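Local atomic coordinates of uridylate-specific endoribonuclease nsp11 (Prrsv 16244b, PDB entry 5EYI), a protein that probably cleaves RNA at uridylates as an endoribonuclease of the arterivirus replication machinery, limiting detection of viral RNA by host double-stranded RNA sensors. Residues A[5-10]-A[85-90]; A[40-45]-A[52-57]. The protein carries 1 engineered substitution. All blocks are in the same frame, centred on the assembly; numbering follows the deposited sequence.

Contact 1: residues A[5-10]-A[85-90]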
loop_
_atom_site.group_PDB
_atom_site.type_symbol
_atom_site.label_atom_id
_atom_site.label_comp_id
_atom_site.label_asym_id
_atom_site.label_seq_id
_atom_site.Cartn_x
_atom_site.Cartn_y
_atom_site.Cartn_z
ATOM N N SER A 5 19.112 12.985 -26.879
ATOM C CA SER A 5 18.906 12.707 -25.491
ATOM C C SER A 5 18.929 11.191 -25.297
ATOM O O SER A 5 18.636 10.426 -26.215
ATOM C CB SER A 5 17.585 13.314 -25.053
ATOM O OG SER A 5 16.679 13.286 -26.129
ATOM N N SER A 6 19.311 10.777 -24.099
ATOM C CA SER A 6 19.456 9.367 -23.770
ATOM C C SER A 6 19.007 9.153 -22.333
ATOM O O SER A 6 18.958 10.113 -21.556
ATOM C CB SER A 6 20.909 8.922 -23.954
ATOM O OG SER A 6 21.815 9.889 -23.465
ATOM N N PRO A 7 18.661 7.899 -21.981
ATOM C CA PRO A 7 18.160 7.644 -20.645
ATOM C C PRO A 7 19.206 7.800 -19.571
ATOM O O PRO A 7 20.418 7.643 -19.825
ATOM C CB PRO A 7 17.696 6.180 -20.705
ATOM C CG PRO A 7 18.463 5.586 -21.828
ATOM C CD PRO A 7 18.590 6.693 -22.828
ATOM N N LEU A 8 18.718 8.106 -18.373
ATOM C CA LEU A 8 19.523 7.968 -17.159
ATOM C C LEU A 8 19.922 6.488 -17.045
ATOM O O LEU A 8 19.151 5.622 -17.461
ATOM C CB LEU A 8 18.728 8.408 -15.927
ATOM C CG LEU A 8 18.276 9.883 -15.906
ATOM C CD1 LEU A 8 17.294 10.118 -14.776
ATOM C CD2 LEU A 8 19.463 10.812 -15.778
ATOM N N PRO A 9 21.124 6.189 -16.508
ATOM C CA PRO A 9 21.569 4.779 -16.540
ATOM C C PRO A 9 20.565 3.753 -16.004
ATOM O O PRO A 9 20.348 2.719 -16.632
ATOM C CB PRO A 9 22.855 4.799 -15.716
ATOM C CG PRO A 9 23.401 6.175 -15.929
ATOM C CD PRO A 9 22.212 7.091 -16.080
ATOM N N LYS A 10 19.936 4.076 -14.880
ATOM C CA LYS A 10 18.970 3.186 -14.230
ATOM C C LYS A 10 17.802 2.719 -15.103
ATOM O O LYS A 10 17.343 1.592 -14.936
ATOM C CB LYS A 10 18.433 3.822 -12.951
ATOM C CG LYS A 10 17.656 5.119 -13.143
ATOM C CD LYS A 10 17.552 5.873 -11.836
ATOM C CE LYS A 10 16.921 7.232 -12.054
ATOM N NZ LYS A 10 16.889 8.003 -10.784
ATOM N N VAL A 85 8.223 15.120 -24.073
ATOM C CA VAL A 85 8.960 13.887 -24.362
ATOM C C VAL A 85 10.449 14.167 -24.238
ATOM O O VAL A 85 10.961 15.060 -24.907
ATOM C CB VAL A 85 8.674 13.375 -25.792
ATOM C CG1 VAL A 85 9.526 12.147 -26.121
ATOM C CG2 VAL A 85 7.191 13.058 -25.967
ATOM N N SER A 86 11.138 13.413 -23.377
ATOM C CA SER A 86 12.584 13.577 -23.200
ATOM C C SER A 86 13.342 12.826 -24.287
ATOM O O SER A 86 14.317 13.338 -24.839
ATOM C CB SER A 86 13.019 13.095 -21.811
ATOM O OG SER A 86 12.254 13.739 -20.812
ATOM N N TYR A 87 12.888 11.610 -24.577
ATOM C CA TYR A 87 13.455 10.751 -25.634
ATOM C C TYR A 87 12.462 9.619 -25.895
ATOM O O TYR A 87 11.537 9.424 -25.117
ATOM C CB TYR A 87 14.834 10.176 -25.217
ATOM C CG TYR A 87 14.816 9.495 -23.856
ATOM C CD1 TYR A 87 15.107 10.208 -22.698
ATOM C CD2 TYR A 87 14.458 8.155 -23.723
ATOM C CE1 TYR A 87 15.057 9.607 -21.451
ATOM C CE2 TYR A 87 14.408 7.547 -22.469
ATOM C CZ TYR A 87 14.709 8.281 -21.339
ATOM O OH TYR A 87 14.652 7.683 -20.097
ATOM N N TYR A 88 12.659 8.894 -26.991
ATOM C CA TYR A 88 11.924 7.664 -27.296
ATOM C C TYR A 88 12.837 6.483 -27.041
ATOM O O TYR A 88 14.037 6.583 -27.242
ATOM C CB TYR A 88 11.473 7.631 -28.761
ATOM C CG TYR A 88 10.337 8.575 -29.035
ATOM C CD1 TYR A 88 10.581 9.908 -29.337
ATOM C CD2 TYR A 88 9.014 8.143 -28.965
ATOM C CE1 TYR A 88 9.548 10.782 -29.563
ATOM C CE2 TYR A 88 7.972 9.017 -29.189
ATOM C CZ TYR A 88 8.249 10.336 -29.486
ATOM O OH TYR A 88 7.218 11.207 -29.703
ATOM N N LEU A 89 12.254 5.369 -26.602
ATOM C CA LEU A 89 12.976 4.107 -26.471
ATOM C C LEU A 89 12.352 3.054 -27.361
ATOM O O LEU A 89 11.131 2.902 -27.393
ATOM C CB LEU A 89 12.967 3.603 -25.023
ATOM C CG LEU A 89 13.903 4.293 -24.033
ATOM C CD1 LEU A 89 13.805 3.582 -22.690
ATOM C CD2 LEU A 89 15.340 4.343 -24.512
ATOM N N THR A 90 13.198 2.322 -28.073
ATOM C CA THR A 90 12.749 1.193 -28.863
ATOM C C THR A 90 13.620 -0.010 -28.518
ATOM O O THR A 90 14.830 0.054 -28.630
ATOM C CB THR A 90 12.809 1.507 -30.372
ATOM O OG1 THR A 90 12.279 2.817 -30.605
ATOM C CG2 THR A 90 11.984 0.494 -31.160
HETATM O O HOH W 1 15.826 8.608 -17.999
#

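Contact 2: residues A[40-45]-A[52-57]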
loop_
_atom_site.group_PDB
_atom_site.type_symbol
_atom_site.label_atom_id
_atom_site.label_comp_id
_atom_site.label_asym_id
_atom_site.label_seq_id
_atom_site.Cartn_x
_atom_site.Cartn_y
_atom_site.Cartn_z
ATOM N N VAL A 40 22.561 -0.528 -25.232
ATOM C CA VAL A 40 21.787 0.699 -25.214
ATOM C C VAL A 40 22.584 1.688 -26.050
ATOM O O VAL A 40 23.808 1.780 -25.918
ATOM C CB VAL A 40 21.489 1.219 -23.785
ATOM C CG1 VAL A 40 22.752 1.409 -22.946
ATOM C CG2 VAL A 40 20.688 2.520 -23.849
ATOM N N THR A 41 21.895 2.400 -26.929
ATOM C CA THR A 41 22.551 3.139 -27.995
ATOM C C THR A 41 21.607 4.178 -28.591
ATOM O O THR A 41 20.392 4.100 -28.390
ATOM C CB THR A 41 23.021 2.170 -29.108
ATOM O OG1 THR A 41 23.765 2.883 -30.103
ATOM C CG2 THR A 41 21.830 1.443 -29.764
ATOM N N THR A 42 22.172 5.151 -29.310
ATOM C CA THR A 42 21.365 6.051 -30.146
ATOM C C THR A 42 21.446 5.683 -31.629
ATOM O O THR A 42 20.833 6.358 -32.457
ATOM C CB THR A 42 21.724 7.539 -29.950
ATOM O OG1 THR A 42 23.067 7.778 -30.362
ATOM C CG2 THR A 42 21.573 7.931 -28.506
ATOM N N GLN A 43 22.169 4.605 -31.956
ATOM C CA GLN A 43 22.290 4.124 -33.332
ATOM C C GLN A 43 21.409 2.904 -33.536
ATOM O O GLN A 43 21.619 1.866 -32.893
ATOM C CB GLN A 43 23.730 3.756 -33.618
ATOM C CG GLN A 43 24.688 4.925 -33.464
ATOM C CD GLN A 43 26.136 4.492 -33.495
ATOM O OE1 GLN A 43 26.462 3.418 -33.999
ATOM N NE2 GLN A 43 27.017 5.326 -32.957
ATOM N N ASN A 44 20.424 3.020 -34.422
ATOM C CA ASN A 44 19.550 1.896 -34.738
ATOM C C ASN A 44 20.228 0.928 -35.723
ATOM O O ASN A 44 19.834 0.806 -36.889
ATOM C CB ASN A 44 18.200 2.392 -35.269
ATOM C CG ASN A 44 17.208 1.266 -35.494
ATOM O OD1 ASN A 44 17.360 0.158 -34.960
ATOM N ND2 ASN A 44 16.184 1.538 -36.298
ATOM N N ASN A 45 21.230 0.216 -35.225
ATOM C CA ASN A 45 22.058 -0.634 -36.051
ATOM C C ASN A 45 21.518 -2.057 -36.056
ATOM O O ASN A 45 21.592 -2.772 -35.050
ATOM C CB ASN A 45 23.491 -0.599 -35.538
ATOM C CG ASN A 45 24.482 -1.139 -36.542
ATOM O OD1 ASN A 45 24.220 -2.130 -37.225
ATOM N ND2 ASN A 45 25.627 -0.492 -36.635
ATOM N N LEU A 52 18.616 -1.424 -27.308
ATOM C CA LEU A 52 17.659 -0.479 -26.765
ATOM C C LEU A 52 18.045 0.842 -27.387
ATOM O O LEU A 52 19.070 1.411 -27.019
ATOM C CB LEU A 52 17.763 -0.425 -25.237
ATOM C CG LEU A 52 16.787 0.517 -24.530
ATOM C CD1 LEU A 52 15.349 0.074 -24.774
ATOM C CD2 LEU A 52 17.107 0.590 -23.040
ATOM N N VAL A 53 17.262 1.306 -28.362
ATOM C CA VAL A 53 17.622 2.510 -29.099
ATOM C C VAL A 53 16.931 3.700 -28.451
ATOM O O VAL A 53 15.713 3.695 -28.303
ATOM C CB VAL A 53 17.248 2.440 -30.600
ATOM C CG1 VAL A 53 17.667 3.730 -31.306
ATOM C CG2 VAL A 53 17.918 1.243 -31.274
ATOM N N ALA A 54 17.727 4.695 -28.063
ATOM C CA ALA A 54 17.237 5.981 -27.576
ATOM C C ALA A 54 17.267 6.994 -28.719
ATOM O O ALA A 54 18.316 7.216 -29.334
ATOM C CB ALA A 54 18.116 6.470 -26.446
ATOM N N SER A 55 16.134 7.612 -29.006
ATOM C CA SER A 55 16.044 8.516 -30.149
ATOM C C SER A 55 15.203 9.724 -29.823
ATOM O O SER A 55 14.288 9.666 -28.997
ATOM C CB SER A 55 15.446 7.790 -31.355
ATOM O OG SER A 55 14.139 7.316 -31.075
ATOM N N LEU A 56 15.499 10.814 -30.513
ATOM C CA LEU A 56 14.786 12.058 -30.301
ATOM C C LEU A 56 13.390 12.011 -30.909
ATOM O O LEU A 56 12.483 12.702 -30.443
ATOM C CB LEU A 56 15.593 13.216 -30.883
ATOM C CG LEU A 56 15.161 14.600 -30.439
ATOM C CD1 LEU A 56 15.171 14.714 -28.913
ATOM C CD2 LEU A 56 16.099 15.608 -31.069
ATOM N N ARG A 57 13.227 11.185 -31.939
ATOM C CA ARG A 57 11.960 11.016 -32.648
ATOM C C ARG A 57 11.627 9.537 -32.711
ATOM O O ARG A 57 12.535 8.708 -32.650
ATOM C CB ARG A 57 12.091 11.549 -34.078
ATOM C CG ARG A 57 12.584 12.979 -34.170
ATOM C CD ARG A 57 12.719 13.407 -35.624
ATOM N NE ARG A 57 11.424 13.628 -36.261
ATOM C CZ ARG A 57 11.247 14.035 -37.518
ATOM N NH1 ARG A 57 12.282 14.269 -38.323
ATOM N NH2 ARG A 57 10.012 14.203 -37.980
HETATM O O HOH W 2 18.375 7.819 -32.471
#

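Contact 1: residues A[5-10]-A[85-90]
Pro7 and the backbone just before it lie on one face of the Tyr87 ring, where the N-terminal segment passes over strand 85-93 of the mixed beta sheet in the nsp11 N-terminal domain. The touching parts of the two segments run 79° apart, so they meet as crossing layers: strand 6-7 pairs with strand 71-73 (Ser6 with Met72), while strand 85-93 bonds to strand 64-67. Packing is tightest toward the hydroxyl end of the tyrosine. Pro7 CA sits 3.6 Å from Tyr87 CZ, and Pro7 CB comes within 3.4 Å of Tyr87 OH. Ser6 C and Pro7 N stand above the same face, displaced toward the rim. With CG between the backbone N and the carbonyl carbon (chi1 52°), the ring reaches out from its strand beneath the proline, and Leu89 CG lies at its edge, in plane. Packing is looser along the proline ring, where Pro7 CG meets Leu89 CD2 at 4.3 Å. At the other end of the overlap, the Ser5 side chain lies about 4 Å from a bound 2-(2-methoxyethoxy)ethanol, probably a crystallisation additive. Ser5 OG gives a hydrogen bond of 2.7 Å to Ser86 O, approaching in the carbonyl plane; the Ser86 hydroxyl itself pairs with Ala69 O. Beyond the Tyr87 hydroxyl the direct packing ends and a single water bridges the segments. Leu8, the N-cap residue of helix 9-14, is linked to that hydroxyl by this water, which accepts from Leu8 N at 3.0 Å and hydrogen-bonds Tyr87 OH at 2.6 Å.

Contact 2: residues A[40-45]-A[52-57]
Thr41 is bonded to the neighbouring strand through both of its backbone polar groups: Thr41 N donates to Leu52 O at 3.0 Å, and Thr41 O accepts from Ala54 N at 2.8 Å in a nearly straight bond (N-H...O 170°). CA-H...O contacts run beside them, from Val40 to Leu52 O and from Val53 to Thr41 O. The side chains pair in step on the two faces. Val40 and Leu52 lie side by side, with Val40 CG2 4.1 Å from Leu52 CD2, while Thr41 and Val53 do the same on the other face. This is a parallel ladder between strands 39-41 and 51-55 of the mixed sheet in the N-terminal domain, joined by a short connection without a helix. Ala12 of helix 9-14 packs against both Val40 and Leu52. At the next step Thr42 CA still makes a CA-H...O contact with Ala54 O, and a water donates to Thr42 O at 2.9 Å and to Ala54 O at 3.2 Å; beyond it the segment turns away. It leaves the strand in an ST turn, in which Gln43 N donates to Thr41 OG1 (3.0 Å, 168°). A hydroxyl anti to the backbone N (chi1 -175°) leaves Thr41 CG2 to approach Val53 CG2. Asp22 holds the turn from outside, OD1 bonding Thr41 OG1 and OD2 bonding Thr42 N. Farther along, the side chain of Asn44, centre of an inverse gamma turn, crosses that of Val53 at about a right angle, Asn44 OD1 lying 3.9 Å from Val53 CG2; that same oxygen is hydrogen-bonded by Arg51 NH2.

From the N terminus, residues 5-10 supply the first half of contact 1, which is completed only when the chain returns as strand 85-93. Contact 2 closes a much shorter loop, between 40-45 and 52-57, and is nested entirely within the long one. The two meet because strands 51-55 and 85-93 are antiparallel neighbours: Tyr88 N lies 2.7 Å from Ser55 O and Thr90 O 2.7 Å from Val53 N, both probable hydrogen bonds. Leu56 CD1 also packs on Ser5 OG. Contact 1 thus lays the N-terminal segment on the mixed sheet of the N-terminal domain, while contact 2 adds strand 39-41 to that sheet.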